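Local coordinates for tailspike protein (Acinetobacter phage vB_ApiP_P1, PDB 6E1R), which probably binds and cleaves the capsular polysaccharide of its Acinetobacter host as a trimeric phage tailspike, a hydrolase built on a right-handed parallel beta-helix, at residues I337-P342 / E361-Q366; G365-A370 / N391-A396. All coordinates share one frame; numbering follows the deposited sequence.

Contact 1 of 2, residues I337-P342 / E361-Q366; sequences IHMNRP and EGCYGQ
Cys-363 meets Ile-337 on the inner side of two successive coils of the tailspike's parallel beta-helix, its SG 4.1 Å from Ile-337 CB. That sulfur stands beside its own backbone N (chi1 -63°), which also brings it near the selenium of Met-339, a selenomethionine. Tyr-364 grips residues 337-342 with both backbone polar atoms: its N donates to Ile-337 O (3.1 Å), and its O accepts from Met-339 N (2.6 Å). The same carbonyl oxygen lies over one face of the His-338 ring, toward the rim. With CG anti to the backbone N in both residues, the phenol and imidazole run side by side; His-338 CE1 comes to the edge of the tyrosine ring, 3.7 Å from CD1, and the planes are 35° apart. The polar end of the imidazole is held elsewhere, ND1 being hydrogen-bonded to Ser-299 OG of the second subunit. At Gly-365, CA passes 3.2 Å from Met-339 O in a CA-H...O contact. Gln-366 lays its CB against Asn-340 OD1 (3.6 Å). The backbone O of Gln-366 accepts from Arg-341 N (2.6 Å). Residues 337-342 thus lie between strand 306-309, bonded to His-338 through Gly-306 and Ile-308, and strand 364-367, whose Tyr-364 packs edge-to-face on Phe-328 of the second subunit.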
loop_
_atom_site.group_PDB
_atom_site.type_symbol
_atom_site.label_atom_id
_atom_site.label_comp_id
_atom_site.label_asym_id
_atom_site.label_seq_id
_atom_site.Cartn_x
_atom_site.Cartn_y
_atom_site.Cartn_z
ATOM N N ILE A 337 -5.570 9.369 2.863
ATOM C CA ILE A 337 -4.778 10.579 3.049
ATOM C C ILE A 337 -5.559 11.548 3.924
ATOM O O ILE A 337 -6.756 11.772 3.702
ATOM C CB ILE A 337 -4.421 11.224 1.700
ATOM C CG1 ILE A 337 -3.858 10.173 0.742
ATOM C CG2 ILE A 337 -3.424 12.355 1.893
ATOM C CD1 ILE A 337 -2.632 9.466 1.272
ATOM N N HIS A 338 -4.885 12.126 4.916
ATOM C CA HIS A 338 -5.483 13.167 5.744
ATOM C C HIS A 338 -5.319 14.498 5.020
ATOM O O HIS A 338 -4.195 14.985 4.851
ATOM C CB HIS A 338 -4.830 13.197 7.122
ATOM C CG HIS A 338 -5.515 14.104 8.096
ATOM N ND1 HIS A 338 -6.455 13.652 8.996
ATOM C CD2 HIS A 338 -5.406 15.437 8.304
ATOM C CE1 HIS A 338 -6.891 14.664 9.723
ATOM N NE2 HIS A 338 -6.271 15.761 9.322
HETATM N N MSE A 339 -6.429 15.086 4.585
HETATM C CA MSE A 339 -6.373 16.284 3.751
HETATM C C MSE A 339 -7.183 17.449 4.310
HETATM O O MSE A 339 -8.292 17.720 3.853
HETATM C CB MSE A 339 -6.852 15.956 2.336
HETATM C CG MSE A 339 -5.991 14.927 1.624
HETATM SE SE MSE A 339 -6.695 14.427 -0.121
HETATM C CE MSE A 339 -5.199 14.999 -1.230
ATOM N N ASN A 340 -6.614 18.141 5.294
ATOM C CA ASN A 340 -7.225 19.333 5.882
ATOM C C ASN A 340 -6.772 20.544 5.073
ATOM O O ASN A 340 -5.684 21.080 5.297
ATOM C CB ASN A 340 -6.836 19.462 7.350
ATOM C CG ASN A 340 -7.582 20.575 8.055
ATOM O OD1 ASN A 340 -8.560 21.109 7.532
ATOM N ND2 ASN A 340 -7.122 20.932 9.248
ATOM N N ARG A 341 -7.613 20.981 4.127
ATOM C CA ARG A 341 -7.271 22.072 3.217
ATOM C C ARG A 341 -6.018 21.757 2.411
ATOM O O ARG A 341 -4.976 22.399 2.602
ATOM C CB ARG A 341 -7.100 23.401 3.960
ATOM C CG ARG A 341 -8.313 23.863 4.745
ATOM C CD ARG A 341 -7.981 25.107 5.551
ATOM N NE ARG A 341 -9.056 26.095 5.495
ATOM C CZ ARG A 341 -10.059 26.191 6.362
ATOM N NH1 ARG A 341 -10.158 25.342 7.375
ATOM N NH2 ARG A 341 -10.972 27.139 6.202
ATOM N N PRO A 342 -6.079 20.789 1.493
ATOM C CA PRO A 342 -4.871 20.421 0.739
ATOM C C PRO A 342 -4.480 21.432 -0.323
ATOM O O PRO A 342 -3.310 21.456 -0.722
ATOM C CB PRO A 342 -5.252 19.076 0.110
ATOM C CG PRO A 342 -6.731 19.159 -0.054
ATOM C CD PRO A 342 -7.239 19.963 1.117
ATOM N N GLU A 361 -9.809 7.036 -1.534
ATOM C CA GLU A 361 -10.169 5.876 -0.725
ATOM C C GLU A 361 -9.945 6.214 0.744
ATOM O O GLU A 361 -8.807 6.229 1.222
ATOM C CB GLU A 361 -9.352 4.663 -1.155
ATOM C CG GLU A 361 -9.799 3.349 -0.553
ATOM C CD GLU A 361 -8.911 2.201 -0.982
ATOM O OE1 GLU A 361 -9.087 1.700 -2.113
ATOM O OE2 GLU A 361 -8.023 1.814 -0.198
ATOM N N GLY A 362 -11.037 6.484 1.457
ATOM C CA GLY A 362 -10.966 6.723 2.883
ATOM C C GLY A 362 -10.299 8.016 3.295
ATOM O O GLY A 362 -9.872 8.135 4.445
ATOM N N CYS A 363 -10.208 8.996 2.400
ATOM C CA CYS A 363 -9.579 10.261 2.747
ATOM C C CYS A 363 -10.427 11.025 3.764
ATOM O O CYS A 363 -11.639 10.826 3.883
ATOM C CB CYS A 363 -9.352 11.109 1.497
ATOM S SG CYS A 363 -8.225 10.358 0.298
ATOM N N TYR A 364 -9.767 11.923 4.494
ATOM C CA TYR A 364 -10.392 12.607 5.620
ATOM C C TYR A 364 -9.829 14.014 5.733
ATOM O O TYR A 364 -8.607 14.191 5.777
ATOM C CB TYR A 364 -10.146 11.826 6.918
ATOM C CG TYR A 364 -10.840 12.378 8.143
ATOM C CD1 TYR A 364 -10.247 13.367 8.917
ATOM C CD2 TYR A 364 -12.078 11.890 8.542
ATOM C CE1 TYR A 364 -10.875 13.869 10.042
ATOM C CE2 TYR A 364 -12.713 12.385 9.666
ATOM C CZ TYR A 364 -12.107 13.372 10.413
ATOM O OH TYR A 364 -12.736 13.865 11.533
ATOM N N GLY A 365 -10.710 15.004 5.777
ATOM C CA GLY A 365 -10.282 16.374 5.962
ATOM C C GLY A 365 -11.376 17.353 5.582
ATOM O O GLY A 365 -12.539 16.986 5.414
ATOM N N GLN A 366 -10.966 18.612 5.443
ATOM C CA GLN A 366 -11.855 19.719 5.121
ATOM C C GLN A 366 -11.345 20.414 3.867
ATOM O O GLN A 366 -10.137 20.610 3.705
ATOM C CB GLN A 366 -11.950 20.706 6.289
ATOM C CG GLN A 366 -12.753 21.960 5.994
ATOM C CD GLN A 366 -12.819 22.900 7.181
ATOM O OE1 GLN A 366 -11.937 23.735 7.377
ATOM N NE2 GLN A 366 -13.872 22.768 7.981
#

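Contact 2 of 2, residues G365-A370 / N391-A396; sequences GQLISA and NHFTLA
Gly-365 pairs in parallel with strand 392-395, as strands of successive coils do in a beta-helix. Its N donates to His-392 O, and its O accepts from Thr-394 N (3.1 Å) while also receiving a CA-H...O contact from Phe-393. That oxygen sits at the edge of the Phe-393 ring, near its plane. Gln-366, bridged to Thr-394, sends its side chain to the same face of the sheet as the threonine; CG lies 3.3 Å from Thr-394 O, and the two side chains cross at a slant. Farther out, Gln-366 CD reaches the methyl of Ala-396 (3.9 Å). Leu-367 is bonded at N and at O: N donates to Thr-394 O (2.7 Å), and O accepts from Ala-396 N (2.8 Å). Its side chain turns to the other face, shared with Phe-393 and Leu-395, and CB lies 4.3 Å from Leu-395 CD2. The first torsion sets Leu-367 CG beside the backbone N (chi1 -66°), and the extended second one (chi2 179°) carries CD1 over one face of the Phe-393 ring, a CH-pi interaction 3.9 Å from the centroid. Ile-368, just past the strand, sets CG2 on Ala-396 CB (3.6 Å).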
loop_
_atom_site.group_PDB
_atom_site.type_symbol
_atom_site.label_atom_id
_atom_site.label_comp_id
_atom_site.label_asym_id
_atom_site.label_seq_id
_atom_site.Cartn_x
_atom_site.Cartn_y
_atom_site.Cartn_z
ATOM N N GLY A 365 -10.710 15.004 5.777
ATOM C CA GLY A 365 -10.282 16.374 5.962
ATOM C C GLY A 365 -11.376 17.353 5.582
ATOM O O GLY A 365 -12.539 16.986 5.414
ATOM N N GLN A 366 -10.966 18.612 5.443
ATOM C CA GLN A 366 -11.855 19.719 5.121
ATOM C C GLN A 366 -11.345 20.414 3.867
ATOM O O GLN A 366 -10.137 20.610 3.705
ATOM C CB GLN A 366 -11.950 20.706 6.289
ATOM C CG GLN A 366 -12.753 21.960 5.994
ATOM C CD GLN A 366 -12.819 22.900 7.181
ATOM O OE1 GLN A 366 -11.937 23.735 7.377
ATOM N NE2 GLN A 366 -13.872 22.768 7.981
ATOM N N LEU A 367 -12.266 20.792 2.984
ATOM C CA LEU A 367 -11.926 21.314 1.666
ATOM C C LEU A 367 -12.295 22.787 1.544
ATOM O O LEU A 367 -13.412 23.185 1.890
ATOM C CB LEU A 367 -12.629 20.510 0.571
ATOM C CG LEU A 367 -12.182 19.056 0.430
ATOM C CD1 LEU A 367 -12.966 18.358 -0.669
ATOM C CD2 LEU A 367 -10.689 18.984 0.158
ATOM N N ILE A 368 -11.350 23.585 1.054
ATOM C CA ILE A 368 -11.621 24.928 0.560
ATOM C C ILE A 368 -11.504 24.974 -0.962
ATOM O O ILE A 368 -11.308 26.041 -1.541
ATOM C CB ILE A 368 -10.697 25.970 1.213
ATOM C CG1 ILE A 368 -9.233 25.586 1.003
ATOM C CG2 ILE A 368 -11.005 26.113 2.693
ATOM C CD1 ILE A 368 -8.259 26.647 1.445
ATOM N N SER A 369 -11.618 23.819 -1.614
ATOM C CA SER A 369 -11.377 23.702 -3.043
ATOM C C SER A 369 -12.305 22.638 -3.613
ATOM O O SER A 369 -13.113 22.039 -2.898
ATOM C CB SER A 369 -9.914 23.348 -3.321
ATOM O OG SER A 369 -9.618 22.038 -2.867
ATOM N N ALA A 370 -12.179 22.402 -4.914
ATOM C CA ALA A 370 -12.853 21.284 -5.549
ATOM C C ALA A 370 -12.004 20.025 -5.406
ATOM O O ALA A 370 -10.848 20.066 -4.979
ATOM C CB ALA A 370 -13.135 21.587 -7.020
ATOM N N ASN A 391 -14.945 8.374 1.968
ATOM C CA ASN A 391 -14.329 9.684 2.121
ATOM C C ASN A 391 -15.188 10.574 3.007
ATOM O O ASN A 391 -16.420 10.540 2.936
ATOM C CB ASN A 391 -14.135 10.350 0.758
ATOM C CG ASN A 391 -13.188 9.581 -0.136
ATOM O OD1 ASN A 391 -12.085 9.220 0.273
ATOM N ND2 ASN A 391 -13.617 9.322 -1.367
ATOM N N HIS A 392 -14.531 11.373 3.844
ATOM C CA HIS A 392 -15.202 12.392 4.642
ATOM C C HIS A 392 -14.581 13.743 4.325
ATOM O O HIS A 392 -13.394 13.961 4.586
ATOM C CB HIS A 392 -15.101 12.102 6.140
ATOM C CG HIS A 392 -15.681 13.187 6.994
ATOM N ND1 HIS A 392 -17.009 13.547 6.939
ATOM C CD2 HIS A 392 -15.108 14.002 7.912
ATOM C CE1 HIS A 392 -17.233 14.532 7.792
ATOM N NE2 HIS A 392 -16.096 14.826 8.395
ATOM N N PHE A 393 -15.384 14.643 3.765
ATOM C CA PHE A 393 -14.935 15.980 3.401
ATOM C C PHE A 393 -15.939 16.995 3.921
ATOM O O PHE A 393 -17.119 16.946 3.557
ATOM C CB PHE A 393 -14.774 16.116 1.884
ATOM C CG PHE A 393 -13.556 15.427 1.339
ATOM C CD1 PHE A 393 -12.324 15.587 1.949
ATOM C CD2 PHE A 393 -13.645 14.616 0.220
ATOM C CE1 PHE A 393 -11.202 14.954 1.450
ATOM C CE2 PHE A 393 -12.527 13.980 -0.283
ATOM C CZ PHE A 393 -11.303 14.150 0.333
ATOM N N THR A 394 -15.475 17.902 4.773
ATOM C CA THR A 394 -16.271 19.045 5.190
ATOM C C THR A 394 -15.962 20.218 4.271
ATOM O O THR A 394 -14.801 20.463 3.929
ATOM C CB THR A 394 -15.984 19.419 6.644
ATOM O OG1 THR A 394 -14.803 18.742 7.092
ATOM C CG2 THR A 394 -17.152 19.025 7.534
ATOM N N LEU A 395 -17.002 20.935 3.864
ATOM C CA LEU A 395 -16.866 22.014 2.896
ATOM C C LEU A 395 -16.753 23.347 3.626
ATOM O O LEU A 395 -17.677 23.751 4.340
ATOM C CB LEU A 395 -18.045 22.032 1.923
ATOM C CG LEU A 395 -18.174 20.801 1.024
ATOM C CD1 LEU A 395 -19.362 20.937 0.086
ATOM C CD2 LEU A 395 -16.890 20.573 0.242
ATOM N N ALA A 396 -15.623 24.020 3.442
ATOM C CA ALA A 396 -15.417 25.377 3.911
ATOM C C ALA A 396 -15.608 26.339 2.739
ATOM O O ALA A 396 -16.066 25.952 1.659
ATOM C CB ALA A 396 -14.036 25.508 4.556
#

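How the contacts relate
From the N terminus, the chain leaves strand 331-338 and makes one coil of the helix, passing through strands 346-350 and 357-361, before contact 1 closes that loop of 18 intervening residues. The next coil starts from strand 364-367, on which contact 1 closes, and leads on through 372-373 and 385-389 until contact 2 closes a second loop, of 20 residues. The loops therefore follow one another, neither nesting nor crossing, and Gly-365 and Gln-366 belong to both contacts. Strand 364-367 is the middle layer, tying 331-338 to 392-395. The two contacts also touch directly, since Asn-391 OD1 probably accepts a hydrogen bond from Cys-363 N, and His-392 N probably donates to Cys-363 O.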